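Local coordinates for arsenic responsive repressor ArsR (Corynebacterium glutamicum ATCC 13032, PDB 6J0E), which binds arsenic and, as an ArsR-family transcriptional repressor, probably lets go of its operator DNA when As(III) occupies its binding site, at residues S25-S28 / E29-A32; V58-N61 / E62-L66. All blocks are in the same frame, centred on the assembly; numbering follows the deposited sequence.

Contact 1 (S25-S28 / E29-A32); sequences SDES and EHYA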
loop_
_atom_site.group_PDB
_atom_site.type_symbol
_atom_site.label_atom_id
_atom_site.label_comp_id
_atom_site.label_asym_id
_atom_site.label_seq_id
_atom_site.Cartn_x
_atom_site.Cartn_y
_atom_site.Cartn_z
ATOM N N SER B 25 9.308 -7.951 10.375
ATOM C CA SER B 25 8.707 -8.668 11.459
ATOM C C SER B 25 8.186 -10.001 10.967
ATOM O O SER B 25 7.992 -10.225 9.803
ATOM C CB SER B 25 7.527 -7.859 12.081
ATOM O OG SER B 25 6.490 -7.836 11.198
ATOM N N ASP B 26 7.931 -10.856 11.966
ATOM C CA ASP B 26 7.370 -12.181 11.685
ATOM C C ASP B 26 5.878 -12.046 11.277
ATOM O O ASP B 26 5.285 -13.018 10.855
ATOM C CB ASP B 26 7.476 -12.992 12.990
ATOM C CG ASP B 26 8.830 -13.538 13.244
ATOM O OD1 ASP B 26 9.738 -13.433 12.396
ATOM O OD2 ASP B 26 8.963 -14.138 14.368
ATOM N N GLU B 27 5.336 -10.836 11.295
ATOM C CA GLU B 27 4.010 -10.581 10.717
ATOM C C GLU B 27 4.067 -10.402 9.157
ATOM O O GLU B 27 3.048 -10.297 8.439
ATOM C CB GLU B 27 3.300 -9.422 11.459
ATOM C CG GLU B 27 1.783 -9.337 11.170
ATOM C CD GLU B 27 1.051 -8.311 12.019
ATOM O OE1 GLU B 27 1.743 -7.540 12.708
ATOM O OE2 GLU B 27 -0.219 -8.285 12.000
ATOM N N SER B 28 5.309 -10.441 8.576
ATOM C CA SER B 28 5.371 -10.194 7.175
ATOM C C SER B 28 4.592 -11.228 6.289
ATOM O O SER B 28 3.953 -10.920 5.329
ATOM C CB SER B 28 6.866 -10.126 6.780
ATOM O OG SER B 28 7.404 -11.375 6.797
ATOM N N GLU B 29 4.513 -12.485 6.750
ATOM C CA GLU B 29 3.777 -13.462 5.985
ATOM C C GLU B 29 2.252 -13.104 6.018
ATOM O O GLU B 29 1.579 -13.229 5.012
ATOM C CB GLU B 29 3.974 -14.896 6.486
ATOM C CG GLU B 29 3.256 -15.896 5.554
ATOM C CD GLU B 29 3.372 -17.342 5.981
ATOM O OE1 GLU B 29 3.966 -17.644 7.050
ATOM O OE2 GLU B 29 2.822 -18.144 5.205
ATOM N N HIS B 30 1.770 -12.528 7.154
ATOM C CA HIS B 30 0.421 -12.033 7.265
ATOM C C HIS B 30 0.159 -10.881 6.337
ATOM O O HIS B 30 -0.815 -10.848 5.700
ATOM C CB HIS B 30 0.179 -11.683 8.757
ATOM C CG HIS B 30 -1.196 -11.188 9.003
ATOM N ND1 HIS B 30 -2.264 -11.927 8.554
ATOM C CD2 HIS B 30 -1.666 -10.022 9.481
ATOM C CE1 HIS B 30 -3.372 -11.236 8.809
ATOM N NE2 HIS B 30 -3.036 -10.088 9.375
ATOM N N TYR B 31 1.096 -9.872 6.304
ATOM C CA TYR B 31 0.974 -8.814 5.366
ATOM C C TYR B 31 0.850 -9.312 3.926
ATOM O O TYR B 31 0.128 -8.812 3.112
ATOM C CB TYR B 31 2.131 -7.843 5.502
ATOM C CG TYR B 31 2.145 -7.097 6.825
ATOM C CD1 TYR B 31 0.957 -6.564 7.258
ATOM C CD2 TYR B 31 3.282 -6.959 7.599
ATOM C CE1 TYR B 31 0.932 -5.828 8.426
ATOM C CE2 TYR B 31 3.273 -6.261 8.759
ATOM C CZ TYR B 31 2.119 -5.723 9.173
ATOM O OH TYR B 31 1.861 -4.863 10.271
ATOM N N ALA B 32 1.671 -10.284 3.533
ATOM C CA ALA B 32 1.553 -10.819 2.210
ATOM C C ALA B 32 0.223 -11.532 1.964
ATOM O O ALA B 32 -0.372 -11.403 0.902
ATOM C CB ALA B 32 2.717 -11.830 1.968
HETATM O O HOH W 1 3.032 -13.693 9.507
HETATM O O HOH W 2 6.411 -14.057 8.703
#
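Glu29 and Asp26 meet through a water at the first turn of helix 28-38. Water 2 accepts from Glu29 N and donates to Asp26 O at 2.6 Å. The side chain of Glu29 leads off the turn and packs on Pro41 of the second subunit. At His30 the relay is repeated, water 1 linking its backbone N to the same Asp26 O, so one carbonyl serves two early helix N-H groups through solvent. The imidazole has Glu27 alongside, both chains pointing the same way, each with CG anti to the backbone N (chi1 -179° in His30). Glu27 CG lies 3.7 Å from His30 CB, and Glu27 OE2 comes to 3.4 Å from His30 CD2, with carboxylate and ring planes only 16° apart. Tyr31 sets its ring on another side of Glu27, roughly at right angles to the His30 side: Glu27 CG stands 4.1 Å above one face, displaced toward the rim, while Tyr31 N donates to Glu27 O at 2.9 Å. The phenol oxygen has a weak hydrogen bond to Glu107, and the buried ring also packs on Leu108 and Val111 of helix 102-111 in its own chain and on Leu44 of the second subunit. Ala32 N then bonds to Ser28 O at 3.0 Å, an ordinary turn of helix. Upstream, Ser25 OG accepts from Glu27 N (3.2 Å) while also bonded to Pro22 O, and Ser28 N bonds to Ser25 O. Together these make an ST turn within a type I beta turn, which here bends the chain from helix 20-24 into helix 28-38.

Contact 2 (V58-N61 / E62-L66); sequences VSVN and ELTDL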
loop_
_atom_site.group_PDB
_atom_site.type_symbol
_atom_site.label_atom_id
_atom_site.label_comp_id
_atom_site.label_asym_id
_atom_site.label_seq_id
_atom_site.Cartn_x
_atom_site.Cartn_y
_atom_site.Cartn_z
ATOM N N VAL B 58 -22.838 -0.565 4.524
ATOM C CA VAL B 58 -23.705 -0.811 3.365
ATOM C C VAL B 58 -24.154 -2.294 3.432
ATOM O O VAL B 58 -23.377 -3.158 3.829
ATOM C CB VAL B 58 -22.890 -0.413 2.103
ATOM C CG1 VAL B 58 -23.566 -0.774 0.809
ATOM C CG2 VAL B 58 -22.600 1.107 2.110
ATOM N N SER B 59 -25.390 -2.591 3.035
ATOM C CA SER B 59 -25.846 -3.968 2.852
ATOM C C SER B 59 -25.388 -4.649 1.550
ATOM O O SER B 59 -25.160 -4.019 0.543
ATOM C CB SER B 59 -27.368 -4.050 2.879
ATOM O OG SER B 59 -27.844 -3.414 1.724
ATOM N N VAL B 60 -25.341 -5.957 1.588
ATOM C CA VAL B 60 -25.105 -6.704 0.337
ATOM C C VAL B 60 -26.065 -6.308 -0.788
ATOM O O VAL B 60 -25.619 -6.127 -1.919
ATOM C CB VAL B 60 -25.124 -8.183 0.580
ATOM C CG1 VAL B 60 -24.782 -8.938 -0.705
ATOM C CG2 VAL B 60 -24.109 -8.503 1.635
ATOM N N ASN B 61 -27.335 -6.138 -0.509
ATOM C CA ASN B 61 -28.364 -5.729 -1.522
ATOM C C ASN B 61 -28.009 -4.437 -2.194
ATOM O O ASN B 61 -28.114 -4.330 -3.392
ATOM C CB ASN B 61 -29.748 -5.528 -0.964
ATOM C CG ASN B 61 -30.537 -6.749 -1.043
ATOM O OD1 ASN B 61 -29.964 -7.841 -1.005
ATOM N ND2 ASN B 61 -31.850 -6.606 -1.135
ATOM N N GLU B 62 -27.513 -3.488 -1.422
ATOM C CA GLU B 62 -27.152 -2.210 -1.986
ATOM C C GLU B 62 -25.902 -2.370 -2.892
ATOM O O GLU B 62 -25.802 -1.780 -3.989
ATOM C CB GLU B 62 -26.929 -1.216 -0.859
ATOM C CG GLU B 62 -26.562 0.198 -1.338
ATOM C CD GLU B 62 -26.404 1.291 -0.228
ATOM O OE1 GLU B 62 -26.672 1.094 0.988
ATOM O OE2 GLU B 62 -25.948 2.402 -0.605
ATOM N N LEU B 63 -24.972 -3.222 -2.485
ATOM C CA LEU B 63 -23.750 -3.321 -3.274
ATOM C C LEU B 63 -24.063 -4.116 -4.567
ATOM O O LEU B 63 -23.445 -3.891 -5.592
ATOM C CB LEU B 63 -22.539 -4.091 -2.528
ATOM C CG LEU B 63 -21.808 -3.234 -1.489
ATOM C CD1 LEU B 63 -21.057 -4.265 -0.613
ATOM C CD2 LEU B 63 -20.981 -2.199 -2.275
ATOM N N THR B 64 -25.007 -5.088 -4.486
ATOM C CA THR B 64 -25.298 -5.878 -5.733
ATOM C C THR B 64 -25.992 -4.897 -6.730
ATOM O O THR B 64 -25.688 -4.992 -7.936
ATOM C CB THR B 64 -26.218 -7.051 -5.563
ATOM O OG1 THR B 64 -27.412 -6.522 -5.056
ATOM C CG2 THR B 64 -25.650 -8.162 -4.590
ATOM N N ASP B 65 -26.859 -4.028 -6.267
ATOM C CA ASP B 65 -27.453 -3.039 -7.138
ATOM C C ASP B 65 -26.344 -2.118 -7.766
ATOM O O ASP B 65 -26.368 -1.804 -8.986
ATOM C CB ASP B 65 -28.567 -2.303 -6.328
ATOM C CG ASP B 65 -29.684 -1.635 -7.229
ATOM O OD1 ASP B 65 -30.072 -2.112 -8.333
ATOM O OD2 ASP B 65 -30.168 -0.597 -6.769
ATOM N N LEU B 66 -25.429 -1.636 -6.931
ATOM C CA LEU B 66 -24.378 -0.665 -7.374
ATOM C C LEU B 66 -23.445 -1.318 -8.407
ATOM O O LEU B 66 -22.987 -0.686 -9.401
ATOM C CB LEU B 66 -23.607 -0.076 -6.149
ATOM C CG LEU B 66 -24.289 0.891 -5.170
ATOM C CD1 LEU B 66 -23.355 1.133 -4.042
ATOM C CD2 LEU B 66 -24.595 2.238 -5.882
#
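Ser59 O accepts from Leu63 N at 3.1 Å, and this bond sets the first turn of helix 60-67 directly behind the short strand 58-59, where Val58 pairs through its backbone with His98. Thr64 N to Val60 O and Asp65 N to Asn61 O, the latter at 3.2 Å, carry the pattern onward. Ser59 is the N-cap: its hydroxyl, held between backbone N and carbonyl carbon at chi1 68°, accepts from Glu62 N at 3.2 Å with an N-H...O angle of 155°. The same N-H makes a second, weak bond to Ser59 O. Glu62 does not return the cap to Ser59 N, so no full capping box forms; its extended chain instead runs at about a right angle across Val58, with OE1 3.6 Å from Val58 CG1. That methyl also meets Leu63 CG at 3.8 Å. Contact between the residue before the N-cap (Val58) and the fourth residue after the cap (Leu63) is a hydrophobic staple, and Leu63 also packs on Leu50 and Gln49 of helix 41-52. Next along the helix, Val60 CG1 and Thr64 CG2 approach to 4.1 Å, and both residues lean on Ile74 of helix 71-83. The hydroxyl of Thr64 donates back to Asn61 O at 2.8 Å, tilted 33° from the carbonyl plane and on the same face as Asp65 N. The chemistry implies a division of labour: hydroxyls meet backbone polar groups at the helix start, whereas the aliphatic side chains of Val58, Val60 and Leu63 join the strand end and helix 60-67 to helices 41-52 and 71-83 of the helix-turn-helix domain.

Overall arrangement
Contacts 1 and 2 illustrate one principle: a serine hydroxyl accepting a backbone N-H, in the turn before a helix (contact 1) or at the N-cap itself (contact 2). Their centres are 32 Å apart, on opposite sides of the chain's centre, and they share no helix. Contact 1 is partly buried and faces the second subunit, so its tyrosine joins intersubunit packing while waters serve its solvated flank. Contact 2 is a surface contact untouched by the other chain; its aliphatic groups look inward to two helices of the DNA-binding domain, and the side chain of Val58 is about 10 Å from a bound arsenic. Aromatic and carboxylate packing marks the first, aliphatic stapling the second.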